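Local coordinates for protein germination-specific N-acetylmuramoyl-L-alanine amidase, Autolysin (Clostridioides difficile, PDB 7RAG) that probably hydrolyses, as a zinc-dependent amidase, the bond between N-acetylmuramic acid and L-alanine in peptidoglycan, and forms a complex with the GerS lipoprotein, at residues 48-53 and 63-68; 121-126 and 137-142; 39-44 and 108-113; 100-105 and 167-172; 71-76 and 91-96. One frame throughout, in Å; residues are numbered along the deposited sequence.

All five contacts surround or form part of one mixed sheet with strand order 62-65, 18-23, 104-111, 171-178, 122-126, 156-158. Contact 3 holds two of the three zinc ligands, E41 and H109. Contact 1 uses the same helix, 41-58, and meets contact 3 where T49 and I48 pack on I108. Contact 4 lies at the other end of strand 104-111, its centre about 23 Å from that of contact 3. Contact 2 touches contact 4 through neighbouring strands 122-126 and 171-178. Contact 5 joins contact 4 through a probable hydrogen bond from K94 NZ to N167 OD1; its R93 side chain comes within about 9 Å of the zinc.

Contact 1. Residues 48-53 and 63-68; sequences ITLKLR and VILTRE
R53 of helix 41-58 reaches across V63 and L65 of strand 62-65, and its chain can be followed outward atom by atom. From CB the chain leaves with CG anti to the backbone N (chi1 -176°), which lays the CG methylene on V63: R53 CG lies 3.8 Å from V63 CG1. A bend at chi2 then carries the chain on toward L65 and E68. NE turns back to its own helix in a salt bridge with E57, which probably helps to fix the guanidinium. L65 CD1 sits over one face of that group, 3.7 Å from R53 NH1. At its edge, R53 NH2 is 4.2 Å from E68 OE2; the two planes are only 11° apart, but the gap exceeds a salt bridge, and OE2 is hydrogen-bonded to S38 N of the lipoprotein chain.

T49 CG2 meets L65 CD2 at 3.9 Å, while its hydroxyl bonds to N45 O, so threonine offers a methyl without burying a bare polar group. The L50 and L65 side chains cross at about a right angle. No hydrogen bond joins 48-53 to 63-68, which belong to the beta-alpha-beta unit of strand 18-23, helix 41-58 and strand 62-65: the contact rests on methyls and an arginine's apolar stem, with charge gathered at the lipoprotein border.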
# COMPACT_ATOMS: atom_id res chain seq x y z
N ILE B 48 20.09 -24.31 1.91
CA ILE B 48 18.86 -23.61 1.52
C ILE B 48 17.77 -23.85 2.56
O ILE B 48 17.08 -22.92 2.97
CB ILE B 48 18.40 -24.03 0.11
CG1 ILE B 48 19.44 -23.64 -0.93
CG2 ILE B 48 17.08 -23.38 -0.22
CD1 ILE B 48 19.36 -24.44 -2.17
N THR B 49 17.62 -25.10 2.99
CA THR B 49 16.62 -25.42 4.00
C THR B 49 16.81 -24.64 5.29
O THR B 49 15.83 -24.20 5.91
CB THR B 49 16.65 -26.92 4.28
OG1 THR B 49 16.38 -27.65 3.06
CG2 THR B 49 15.64 -27.28 5.34
N LEU B 50 18.07 -24.45 5.74
CA LEU B 50 18.28 -23.70 6.97
C LEU B 50 18.06 -22.20 6.77
O LEU B 50 17.56 -21.52 7.68
CB LEU B 50 19.66 -23.99 7.55
CG LEU B 50 19.78 -25.43 8.07
CD1 LEU B 50 21.18 -25.72 8.51
CD2 LEU B 50 18.77 -25.75 9.20
N LYS B 51 18.38 -21.67 5.58
CA LYS B 51 18.00 -20.29 5.29
C LYS B 51 16.49 -20.12 5.35
O LYS B 51 15.98 -19.15 5.94
CB LYS B 51 18.51 -19.86 3.91
CG LYS B 51 20.02 -19.99 3.70
CD LYS B 51 20.80 -19.11 4.63
CE LYS B 51 22.31 -19.13 4.29
NZ LYS B 51 23.09 -18.13 5.09
N LEU B 52 15.75 -21.07 4.74
CA LEU B 52 14.29 -21.02 4.68
C LEU B 52 13.67 -21.18 6.07
O LEU B 52 12.70 -20.51 6.41
CB LEU B 52 13.78 -22.10 3.72
CG LEU B 52 12.28 -22.28 3.44
CD1 LEU B 52 11.62 -20.93 3.11
CD2 LEU B 52 12.06 -23.28 2.29
N ARG B 53 14.23 -22.07 6.88
CA ARG B 53 13.86 -22.19 8.28
C ARG B 53 13.95 -20.85 9.00
O ARG B 53 13.06 -20.47 9.76
CB ARG B 53 14.76 -23.25 8.95
CG ARG B 53 14.43 -23.56 10.39
CD ARG B 53 15.20 -22.64 11.35
NE ARG B 53 15.24 -23.17 12.71
CZ ARG B 53 16.15 -24.02 13.15
NH1 ARG B 53 17.10 -24.44 12.31
NH2 ARG B 53 16.12 -24.45 14.41
N VAL B 63 8.88 -24.43 12.42
CA VAL B 63 9.46 -25.34 11.43
C VAL B 63 9.78 -26.67 12.09
O VAL B 63 10.35 -26.72 13.19
CB VAL B 63 10.71 -24.74 10.76
CG1 VAL B 63 11.39 -25.78 9.88
CG2 VAL B 63 10.34 -23.52 9.94
N ILE B 64 9.35 -27.75 11.43
CA ILE B 64 9.76 -29.12 11.70
C ILE B 64 10.78 -29.50 10.63
O ILE B 64 10.47 -29.46 9.43
CB ILE B 64 8.58 -30.11 11.65
CG1 ILE B 64 7.47 -29.75 12.65
CG2 ILE B 64 9.07 -31.54 11.86
CD1 ILE B 64 7.86 -29.85 14.10
N LEU B 65 11.98 -29.88 11.05
CA LEU B 65 13.02 -30.30 10.12
C LEU B 65 13.09 -31.82 10.10
O LEU B 65 12.94 -32.47 11.14
CB LEU B 65 14.37 -29.71 10.53
CG LEU B 65 14.50 -28.18 10.46
CD1 LEU B 65 15.78 -27.71 11.19
CD2 LEU B 65 14.48 -27.72 9.00
N THR B 66 13.31 -32.40 8.93
CA THR B 66 13.72 -33.81 8.94
C THR B 66 15.19 -33.94 9.33
O THR B 66 15.57 -34.89 10.01
CB THR B 66 13.48 -34.48 7.59
OG1 THR B 66 14.15 -33.74 6.56
CG2 THR B 66 12.00 -34.58 7.29
N ARG B 67 16.02 -33.00 8.91
CA ARG B 67 17.42 -33.02 9.30
C ARG B 67 17.90 -31.60 9.50
O ARG B 67 17.53 -30.68 8.77
CB ARG B 67 18.31 -33.75 8.28
CG ARG B 67 18.22 -33.19 6.89
CD ARG B 67 19.07 -33.97 5.93
NE ARG B 67 20.37 -33.34 5.79
CZ ARG B 67 20.87 -32.84 4.67
NH1 ARG B 67 20.22 -32.92 3.52
NH2 ARG B 67 22.08 -32.29 4.72
N GLU B 68 18.73 -31.43 10.51
CA GLU B 68 19.28 -30.16 10.91
C GLU B 68 20.76 -30.09 10.61
O GLU B 68 21.36 -29.01 10.70
CB GLU B 68 19.01 -29.98 12.41
CG GLU B 68 19.53 -28.74 13.05
CD GLU B 68 19.24 -28.74 14.53
OE1 GLU B 68 19.87 -29.54 15.28
OE2 GLU B 68 18.37 -27.93 14.92

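Contact 2. Residues 121-126 and 137-142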
# COMPACT_ATOMS: atom_id res chain seq x y z
N ALA B 121 15.22 -23.69 -11.71
CA ALA B 121 14.49 -24.27 -10.59
C ALA B 121 13.16 -24.84 -11.08
O ALA B 121 12.48 -24.24 -11.92
CB ALA B 121 14.24 -23.22 -9.52
N GLN B 122 12.81 -26.00 -10.55
CA GLN B 122 11.61 -26.70 -10.94
C GLN B 122 10.86 -27.17 -9.70
O GLN B 122 11.46 -27.78 -8.82
CB GLN B 122 11.96 -27.89 -11.83
CG GLN B 122 10.78 -28.76 -12.16
CD GLN B 122 9.85 -28.09 -13.12
OE1 GLN B 122 10.25 -27.72 -14.22
NE2 GLN B 122 8.59 -27.91 -12.71
N THR B 123 9.56 -26.90 -9.64
CA THR B 123 8.73 -27.37 -8.54
C THR B 123 7.84 -28.53 -8.99
O THR B 123 7.44 -28.62 -10.15
CB THR B 123 7.87 -26.23 -7.99
OG1 THR B 123 8.64 -25.03 -8.02
CG2 THR B 123 7.49 -26.50 -6.55
N PHE B 124 7.55 -29.43 -8.07
CA PHE B 124 6.69 -30.57 -8.31
C PHE B 124 5.68 -30.66 -7.17
O PHE B 124 5.93 -30.20 -6.05
CB PHE B 124 7.47 -31.89 -8.39
CG PHE B 124 8.65 -31.87 -9.32
CD1 PHE B 124 8.53 -32.29 -10.63
CD2 PHE B 124 9.89 -31.48 -8.86
CE1 PHE B 124 9.63 -32.30 -11.47
CE2 PHE B 124 10.98 -31.48 -9.70
CZ PHE B 124 10.86 -31.89 -11.00
N TYR B 125 4.56 -31.30 -7.47
CA TYR B 125 3.48 -31.54 -6.54
C TYR B 125 2.96 -32.95 -6.79
O TYR B 125 3.07 -33.46 -7.92
CB TYR B 125 2.34 -30.53 -6.73
CG TYR B 125 1.61 -30.66 -8.07
CD1 TYR B 125 0.44 -31.41 -8.17
CD2 TYR B 125 2.11 -30.05 -9.22
CE1 TYR B 125 -0.21 -31.55 -9.36
CE2 TYR B 125 1.47 -30.18 -10.42
CZ TYR B 125 0.30 -30.93 -10.49
OH TYR B 125 -0.36 -31.05 -11.68
N PRO B 126 2.41 -33.61 -5.77
CA PRO B 126 1.91 -34.97 -5.97
C PRO B 126 0.69 -34.96 -6.88
O PRO B 126 -0.23 -34.16 -6.69
CB PRO B 126 1.55 -35.42 -4.56
CG PRO B 126 1.18 -34.15 -3.86
CD PRO B 126 2.07 -33.09 -4.44
N LYS B 137 2.54 -23.77 -7.69
CA LYS B 137 2.48 -22.66 -8.64
C LYS B 137 2.95 -21.36 -7.99
O LYS B 137 3.68 -20.58 -8.61
CB LYS B 137 1.06 -22.50 -9.19
CG LYS B 137 0.61 -23.56 -10.18
CD LYS B 137 -0.76 -23.21 -10.75
CE LYS B 137 -1.21 -24.20 -11.81
NZ LYS B 137 -2.45 -23.74 -12.54
N CYS B 138 2.52 -21.10 -6.75
CA CYS B 138 2.99 -19.90 -6.05
C CYS B 138 4.52 -19.89 -5.94
O CYS B 138 5.17 -18.87 -6.23
CB CYS B 138 2.37 -19.82 -4.65
SG CYS B 138 0.61 -19.45 -4.64
N ILE B 139 5.09 -21.02 -5.55
CA ILE B 139 6.54 -21.07 -5.38
C ILE B 139 7.25 -20.95 -6.73
O ILE B 139 8.26 -20.27 -6.84
CB ILE B 139 6.93 -22.34 -4.62
CG1 ILE B 139 6.45 -22.22 -3.19
CG2 ILE B 139 8.41 -22.56 -4.72
CD1 ILE B 139 6.39 -23.52 -2.47
N GLN B 140 6.72 -21.59 -7.77
CA GLN B 140 7.36 -21.51 -9.08
C GLN B 140 7.32 -20.09 -9.63
O GLN B 140 8.31 -19.61 -10.20
CB GLN B 140 6.70 -22.47 -10.07
CG GLN B 140 7.48 -22.65 -11.35
CD GLN B 140 8.83 -23.29 -11.14
OE1 GLN B 140 8.95 -24.30 -10.45
NE2 GLN B 140 9.86 -22.70 -11.73
N GLU B 141 6.19 -19.39 -9.45
CA GLU B 141 6.11 -17.98 -9.84
C GLU B 141 7.16 -17.14 -9.10
O GLU B 141 7.82 -16.29 -9.71
CB GLU B 141 4.71 -17.44 -9.56
CG GLU B 141 3.77 -17.46 -10.75
CD GLU B 141 2.34 -17.72 -10.33
OE1 GLU B 141 2.06 -17.56 -9.11
OE2 GLU B 141 1.51 -18.10 -11.20
N GLU B 142 7.32 -17.35 -7.79
CA GLU B 142 8.34 -16.59 -7.07
C GLU B 142 9.76 -16.99 -7.49
O GLU B 142 10.65 -16.14 -7.54
CB GLU B 142 8.18 -16.73 -5.57
CG GLU B 142 6.88 -16.19 -5.07
CD GLU B 142 6.59 -14.82 -5.62
OE1 GLU B 142 7.40 -13.91 -5.37
OE2 GLU B 142 5.56 -14.66 -6.31
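Q140 and T123 bury most of this contact, and the carboxamide of Q140 does nearly all the polar work. Its chain starts with CG anti to the backbone N (chi1 -168°) and bends at chi2, which brings the amide from helix 130-147 up to the strand. There Q140 NE2 donates to A121 O at 3.0 Å, the acceptor lying close to the amide plane although the donor stands well above the carbonyl plane of A121. The other end of the amide accepts twice: T123 OG1 donates to Q140 OE1 at 2.6 Å, and T123 N makes a weak bond to the same oxygen at 2.8 Å. A glutamine suits the place because one flat group can both give and take, and these bonds at its two ends fix which way the amide is flipped.

Strand 122-126 and helix 130-147 are the first two elements of a beta-alpha-beta unit completed by strand 156-158; the axes of the two segments run antiparallel, 8.2 Å apart at closest approach. Threonine suits the strand, as beta-branched residues do, and keeps its hydroxyl close to the backbone, where it shares Q140 OE1 with T123 N. I139 CG2 approaches T123 OG1 to 4.1 Å, and I139 also packs on I174 of strand 171-178. A121 O has a second donor in N151 ND2.

Contact 3. Residues 39-44 and 108-113. With ZN (zinc ion), chain C.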
# COMPACT_ATOMS: atom_id res chain seq x y z
N THR B 39 30.98 -31.29 -5.82
CA THR B 39 29.83 -30.67 -5.18
C THR B 39 28.65 -31.63 -5.18
O THR B 39 28.40 -32.32 -6.17
CB THR B 39 29.48 -29.38 -5.92
OG1 THR B 39 30.66 -28.56 -6.02
CG2 THR B 39 28.39 -28.62 -5.21
N SER B 40 27.92 -31.69 -4.06
CA SER B 40 26.84 -32.66 -3.89
C SER B 40 25.53 -31.95 -3.51
O SER B 40 25.52 -30.77 -3.16
CB SER B 40 27.19 -33.69 -2.83
OG SER B 40 27.11 -33.11 -1.54
N GLU B 41 24.43 -32.70 -3.56
CA GLU B 41 23.13 -32.17 -3.15
C GLU B 41 23.06 -31.94 -1.65
O GLU B 41 22.56 -30.90 -1.20
CB GLU B 41 22.00 -33.10 -3.55
CG GLU B 41 21.47 -33.01 -4.96
CD GLU B 41 20.27 -33.94 -5.16
OE1 GLU B 41 19.25 -33.74 -4.47
OE2 GLU B 41 20.37 -34.88 -5.98
N LYS B 42 23.54 -32.90 -0.85
CA LYS B 42 23.41 -32.88 0.62
C LYS B 42 23.55 -31.48 1.21
O LYS B 42 22.62 -30.95 1.85
CB LYS B 42 24.49 -33.75 1.27
CG LYS B 42 24.30 -35.23 1.20
CD LYS B 42 25.18 -35.95 2.25
CE LYS B 42 26.59 -35.38 2.33
NZ LYS B 42 27.46 -36.17 3.28
N ASP B 43 24.71 -30.87 0.97
CA ASP B 43 25.11 -29.65 1.64
C ASP B 43 24.35 -28.44 1.12
O ASP B 43 23.95 -27.58 1.91
CB ASP B 43 26.62 -29.45 1.47
CG ASP B 43 27.42 -30.69 1.89
OD1 ASP B 43 27.13 -31.23 2.99
OD2 ASP B 43 28.31 -31.13 1.12
N ILE B 44 24.10 -28.38 -0.18
CA ILE B 44 23.31 -27.28 -0.73
C ILE B 44 21.86 -27.36 -0.24
O ILE B 44 21.26 -26.34 0.13
CB ILE B 44 23.42 -27.28 -2.27
CG1 ILE B 44 24.85 -26.92 -2.67
CG2 ILE B 44 22.40 -26.33 -2.89
CD1 ILE B 44 25.04 -26.68 -4.14
N ILE B 108 13.43 -29.97 -0.26
CA ILE B 108 14.42 -29.23 -1.04
C ILE B 108 15.46 -30.22 -1.58
O ILE B 108 16.22 -30.83 -0.81
CB ILE B 108 15.11 -28.16 -0.19
CG1 ILE B 108 14.09 -27.25 0.51
CG2 ILE B 108 16.15 -27.39 -1.03
CD1 ILE B 108 13.38 -26.33 -0.42
N HIS B 109 15.52 -30.34 -2.91
CA HIS B 109 16.49 -31.18 -3.61
C HIS B 109 17.18 -30.35 -4.70
O HIS B 109 16.98 -29.14 -4.82
CB HIS B 109 15.83 -32.42 -4.23
CG HIS B 109 15.47 -33.49 -3.24
ND1 HIS B 109 16.09 -34.72 -3.21
CD2 HIS B 109 14.55 -33.52 -2.25
CE1 HIS B 109 15.58 -35.45 -2.24
NE2 HIS B 109 14.64 -34.75 -1.64
N LEU B 110 18.02 -31.03 -5.49
CA LEU B 110 18.58 -30.49 -6.72
C LEU B 110 18.51 -31.58 -7.77
O LEU B 110 18.32 -32.76 -7.46
CB LEU B 110 20.03 -30.03 -6.55
CG LEU B 110 20.49 -29.21 -5.34
CD1 LEU B 110 21.99 -29.20 -5.30
CD2 LEU B 110 19.95 -27.78 -5.41
N ASN B 111 18.68 -31.20 -9.03
CA ASN B 111 18.64 -32.15 -10.13
C ASN B 111 20.01 -32.26 -10.77
O ASN B 111 20.89 -31.42 -10.54
CB ASN B 111 17.59 -31.75 -11.16
CG ASN B 111 16.99 -32.94 -11.90
OD1 ASN B 111 17.35 -34.09 -11.64
ND2 ASN B 111 16.06 -32.67 -12.82
N ALA B 112 20.19 -33.30 -11.58
CA ALA B 112 21.38 -33.45 -12.42
C ALA B 112 21.09 -34.45 -13.52
O ALA B 112 20.70 -35.58 -13.23
CB ALA B 112 22.60 -33.90 -11.61
N PHE B 113 21.28 -34.03 -14.76
CA PHE B 113 21.08 -34.90 -15.91
C PHE B 113 22.39 -35.03 -16.68
O PHE B 113 23.32 -34.26 -16.49
CB PHE B 113 19.95 -34.36 -16.80
CG PHE B 113 19.60 -35.26 -17.95
CD1 PHE B 113 19.39 -36.61 -17.74
CD2 PHE B 113 19.50 -34.75 -19.24
CE1 PHE B 113 19.08 -37.45 -18.81
CE2 PHE B 113 19.18 -35.58 -20.31
CZ PHE B 113 18.98 -36.93 -20.10
ZN ZN C . 17.82 -35.29 -4.57
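Metal coordination comes first: the zinc ion is bound by E41 OE1 at 2.1 Å and by H109 ND1 at 2.3 Å, with H25 NE2 as the third protein ligand. The E41 chain is extended beyond CG, which carries the carboxylate across to strand 104-111. E41 OE2 lies farther from the metal, at 2.9 Å, and accepts a hydrogen bond from A32 N. Histidine suits its place through a ring nitrogen that can face the metal directly, and H25 meets the H109 ring with the two planes steeply inclined.

One hydrogen bond joins the segments. L110 N donates to E41 OE1 at 3.1 Å, nearly straight at 166° and from above the carboxylate plane. The oxygen that holds the zinc is therefore also tied to the strand backbone, a second-shell grip that probably helps keep the carboxylate in position.

Apolar packing makes up the rest of the contact. L110 CB lies 3.7 Å from E41 CG, where the two side chains slide past each other in opposite directions. L110 CD1 meets I44 CG2 at 3.8 Å where the two side chains cross at about a right angle; a leucine and a beta-branched isoleucine give this buried joint bulk without polar demands. Two histidines and a glutamate around one zinc form the metal site expected of Amidase_3 enzymes, here set beside the end of a central strand.

Contact 4. Residues 100-105 and 167-172; sequences SNANMF and NNIPSV
A parallel beta bridge between F105 and S171 begins the pairing of strands 104-111 and 171-178, neighbours in the central sheet. F105 N donates to P170 O at 3.0 Å, and V172 N returns a bond to F105 O at 3.1 Å; both run nearly along the C=O axis. M104 CA and S171 CA add C-H...O contacts to the same two carbonyls. Proline suits position 170 because the pairing asks only for its carbonyl, so the missing N-H costs nothing here. P170 CD rests 3.1 Å from N103 O.

These bonds mark the entry into a mixed sheet, each strand being preceded by a loop. I169 packs against the loop before strand 104-111: its CG1 takes the crowded position between N and carbonyl carbon (chi1 50°), which sends I169 CD1 to 4.1 Å from F105 CB and 4.3 Å from A102 CB. Beside the F105 ring, S171 CB lies at the edge. S171 OG is held twice, accepting from N167 ND2 at 2.9 Å and donating to I169 O, while N167 OD1 takes K94 NZ.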
# COMPACT_ATOMS: atom_id res chain seq x y z
N SER B 100 3.33 -35.30 12.77
CA SER B 100 3.64 -33.92 13.12
C SER B 100 2.43 -33.03 13.34
O SER B 100 2.55 -32.06 14.09
CB SER B 100 4.49 -33.30 12.02
OG SER B 100 5.78 -33.86 12.05
N ASN B 101 1.28 -33.31 12.73
CA ASN B 101 0.17 -32.35 12.68
C ASN B 101 0.63 -31.01 12.11
O ASN B 101 0.27 -29.94 12.60
CB ASN B 101 -0.48 -32.14 14.06
CG ASN B 101 -1.29 -33.32 14.50
OD1 ASN B 101 -1.04 -33.91 15.55
ND2 ASN B 101 -2.28 -33.69 13.68
N ALA B 102 1.46 -31.08 11.09
CA ALA B 102 1.90 -29.88 10.40
C ALA B 102 0.83 -29.41 9.40
O ALA B 102 -0.14 -30.12 9.09
CB ALA B 102 3.22 -30.14 9.69
N ASN B 103 1.01 -28.20 8.91
CA ASN B 103 0.13 -27.66 7.89
C ASN B 103 0.68 -27.85 6.49
O ASN B 103 -0.07 -27.77 5.52
CB ASN B 103 -0.12 -26.17 8.15
CG ASN B 103 -0.69 -25.92 9.53
OD1 ASN B 103 0.04 -25.60 10.47
ND2 ASN B 103 -1.98 -26.10 9.68
N MSE B 104 1.97 -28.14 6.34
CA MSE B 104 2.58 -28.11 5.02
C MSE B 104 3.93 -28.81 5.03
O MSE B 104 4.61 -28.84 6.04
CB MSE B 104 2.73 -26.66 4.56
CG MSE B 104 3.46 -26.48 3.27
SE MSE B 104 3.79 -24.58 2.96
CE MSE B 104 1.91 -23.90 2.86
N PHE B 105 4.30 -29.40 3.90
CA PHE B 105 5.55 -30.12 3.76
C PHE B 105 6.29 -29.63 2.52
O PHE B 105 5.73 -29.66 1.42
CB PHE B 105 5.30 -31.62 3.64
CG PHE B 105 6.53 -32.40 3.26
CD1 PHE B 105 7.51 -32.65 4.20
CD2 PHE B 105 6.70 -32.89 1.98
CE1 PHE B 105 8.65 -33.37 3.87
CE2 PHE B 105 7.83 -33.61 1.63
CZ PHE B 105 8.80 -33.85 2.57
N ASN B 167 -0.32 -37.37 1.92
CA ASN B 167 0.13 -36.72 3.14
C ASN B 167 -0.97 -36.01 3.92
O ASN B 167 -0.75 -35.71 5.10
CB ASN B 167 1.21 -35.69 2.83
CG ASN B 167 2.53 -36.31 2.56
OD1 ASN B 167 2.81 -37.43 3.02
ND2 ASN B 167 3.36 -35.61 1.82
N ASN B 168 -2.11 -35.70 3.29
CA ASN B 168 -3.21 -34.94 3.87
C ASN B 168 -2.87 -33.48 4.09
O ASN B 168 -3.71 -32.75 4.64
CB ASN B 168 -3.71 -35.51 5.21
CG ASN B 168 -4.27 -36.92 5.07
OD1 ASN B 168 -5.11 -37.18 4.21
ND2 ASN B 168 -3.78 -37.84 5.90
N ILE B 169 -1.69 -33.02 3.71
CA ILE B 169 -1.37 -31.60 3.79
C ILE B 169 -0.72 -31.18 2.48
O ILE B 169 -0.26 -32.02 1.71
CB ILE B 169 -0.44 -31.28 4.98
CG1 ILE B 169 0.77 -32.24 4.99
CG2 ILE B 169 -1.24 -31.33 6.29
CD1 ILE B 169 1.87 -31.82 5.95
N PRO B 170 -0.71 -29.88 2.18
CA PRO B 170 -0.08 -29.43 0.93
C PRO B 170 1.40 -29.79 0.91
O PRO B 170 2.16 -29.48 1.84
CB PRO B 170 -0.31 -27.91 0.93
CG PRO B 170 -1.49 -27.74 1.79
CD PRO B 170 -1.40 -28.76 2.85
N SER B 171 1.83 -30.45 -0.16
CA SER B 171 3.15 -31.04 -0.19
C SER B 171 3.80 -30.74 -1.53
O SER B 171 3.20 -30.99 -2.57
CB SER B 171 3.07 -32.56 0.02
OG SER B 171 2.51 -32.86 1.27
N VAL B 172 5.02 -30.20 -1.51
CA VAL B 172 5.72 -29.87 -2.74
C VAL B 172 7.19 -30.23 -2.61
O VAL B 172 7.77 -30.22 -1.52
CB VAL B 172 5.59 -28.38 -3.11
CG1 VAL B 172 4.14 -27.97 -3.18
CG2 VAL B 172 6.35 -27.54 -2.10

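Contact 5. Residues 71-76 and 91-96; sequences SSLYKE and KNRKEI
L73 holds CG anti to its carbonyl carbon (chi1 -76°), and this turns its two methyls onto helix 82-99 between R93 and I96. N92 has the same first torsion (chi1 -75°), which swings its amide out toward the loop, where N92 ND2 donates to L73 O. The modelled separation is very short, so the details of this bond are doubtful. The L73 and N92 side chains slide past each other in opposite directions, L73 CB lying 3.7 Å from N92 CB.

L73 is the centre of an inverse gamma turn, closed by Y74 N bonding to S72 O at 2.8 Å. The tight turn presents the leucine to the helix, and a branched apolar residue fits because both methyls find partners. L73 CD2 meets I96 CD1 at 3.6 Å, with the two chains crossing at about a right angle. L73 CD1 lies 3.9 Å from R93 NH2, approaching the guanidinium obliquely. The extended arginine suits a place where an apolar stem passes the leucine while its charged end goes deeper: NH1 forms a salt bridge with D22, and NH2 bonds to H25 O, the backbone of a zinc ligand.

The loop 71-76 thus lies against helix 82-99 after strand 62-65, at the surface. R93 links that helix inward to strand 18-23, and I96 also packs on I64 of strand 62-65.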
# COMPACT_ATOMS: atom_id res chain seq x y z
N SER B 71 23.32 -35.69 8.52
CA SER B 71 23.06 -37.03 8.99
C SER B 71 21.91 -37.62 8.19
O SER B 71 21.23 -36.92 7.44
CB SER B 71 22.77 -37.05 10.50
OG SER B 71 21.42 -36.70 10.76
N SER B 72 21.73 -38.92 8.30
CA SER B 72 20.65 -39.63 7.64
C SER B 72 19.79 -40.31 8.69
O SER B 72 20.29 -40.73 9.74
CB SER B 72 21.18 -40.66 6.65
OG SER B 72 20.11 -41.43 6.12
N LEU B 73 18.49 -40.42 8.43
CA LEU B 73 17.57 -40.91 9.45
C LEU B 73 17.53 -42.44 9.45
O LEU B 73 16.54 -43.07 9.07
CB LEU B 73 16.19 -40.29 9.26
CG LEU B 73 16.03 -38.84 9.71
CD1 LEU B 73 16.81 -37.84 8.85
CD2 LEU B 73 14.57 -38.47 9.73
N TYR B 74 18.65 -43.04 9.88
CA TYR B 74 18.75 -44.48 10.09
C TYR B 74 19.70 -44.77 11.25
O TYR B 74 20.58 -43.96 11.57
CB TYR B 74 19.22 -45.22 8.82
CG TYR B 74 20.67 -44.95 8.42
CD1 TYR B 74 20.97 -44.12 7.35
CD2 TYR B 74 21.73 -45.55 9.10
CE1 TYR B 74 22.30 -43.87 6.98
CE2 TYR B 74 23.04 -45.30 8.75
CZ TYR B 74 23.32 -44.47 7.69
OH TYR B 74 24.62 -44.23 7.34
N LYS B 75 19.55 -45.94 11.86
CA LYS B 75 20.43 -46.40 12.93
C LYS B 75 21.35 -47.51 12.44
O LYS B 75 20.92 -48.39 11.68
CB LYS B 75 19.62 -46.89 14.14
N GLU B 76 22.60 -47.50 12.92
CA GLU B 76 23.58 -48.54 12.57
C GLU B 76 23.23 -49.88 13.20
O GLU B 76 23.59 -50.14 14.35
CB GLU B 76 24.99 -48.13 13.02
CG GLU B 76 25.62 -46.97 12.28
CD GLU B 76 25.81 -47.24 10.80
OE1 GLU B 76 25.69 -46.29 10.00
OE2 GLU B 76 26.05 -48.41 10.44
N LYS B 91 11.51 -43.91 5.22
CA LYS B 91 10.43 -44.26 6.14
C LYS B 91 10.41 -43.33 7.35
O LYS B 91 9.34 -42.92 7.81
CB LYS B 91 10.56 -45.72 6.59
N ASN B 92 11.59 -42.98 7.87
CA ASN B 92 11.63 -42.13 9.05
C ASN B 92 11.14 -40.71 8.75
O ASN B 92 10.37 -40.13 9.54
CB ASN B 92 13.04 -42.13 9.62
CG ASN B 92 13.37 -43.43 10.36
OD1 ASN B 92 12.57 -43.93 11.14
ND2 ASN B 92 14.55 -44.00 10.09
N ARG B 93 11.57 -40.14 7.61
CA ARG B 93 11.02 -38.86 7.17
C ARG B 93 9.50 -38.94 6.99
O ARG B 93 8.77 -38.02 7.36
CB ARG B 93 11.70 -38.45 5.87
CG ARG B 93 13.19 -38.49 6.00
CD ARG B 93 13.92 -37.75 4.89
NE ARG B 93 15.35 -37.80 5.17
CZ ARG B 93 16.26 -36.93 4.74
NH1 ARG B 93 15.92 -35.89 3.99
NH2 ARG B 93 17.53 -37.11 5.07
N LYS B 94 9.01 -40.06 6.43
CA LYS B 94 7.57 -40.20 6.29
C LYS B 94 6.87 -40.17 7.64
O LYS B 94 5.78 -39.60 7.76
CB LYS B 94 7.22 -41.49 5.55
CG LYS B 94 5.81 -41.49 4.98
CD LYS B 94 5.72 -40.48 3.85
CE LYS B 94 4.31 -40.34 3.33
NZ LYS B 94 4.27 -39.45 2.14
N GLU B 95 7.46 -40.80 8.66
CA GLU B 95 6.82 -40.81 9.97
C GLU B 95 6.82 -39.42 10.59
O GLU B 95 5.87 -39.03 11.29
CB GLU B 95 7.49 -41.82 10.90
N ILE B 96 7.89 -38.66 10.35
CA ILE B 96 7.90 -37.27 10.81
C ILE B 96 6.75 -36.50 10.18
O ILE B 96 6.08 -35.71 10.85
CB ILE B 96 9.26 -36.62 10.52
CG1 ILE B 96 10.32 -37.28 11.39
CG2 ILE B 96 9.21 -35.12 10.75
CD1 ILE B 96 11.71 -36.82 11.08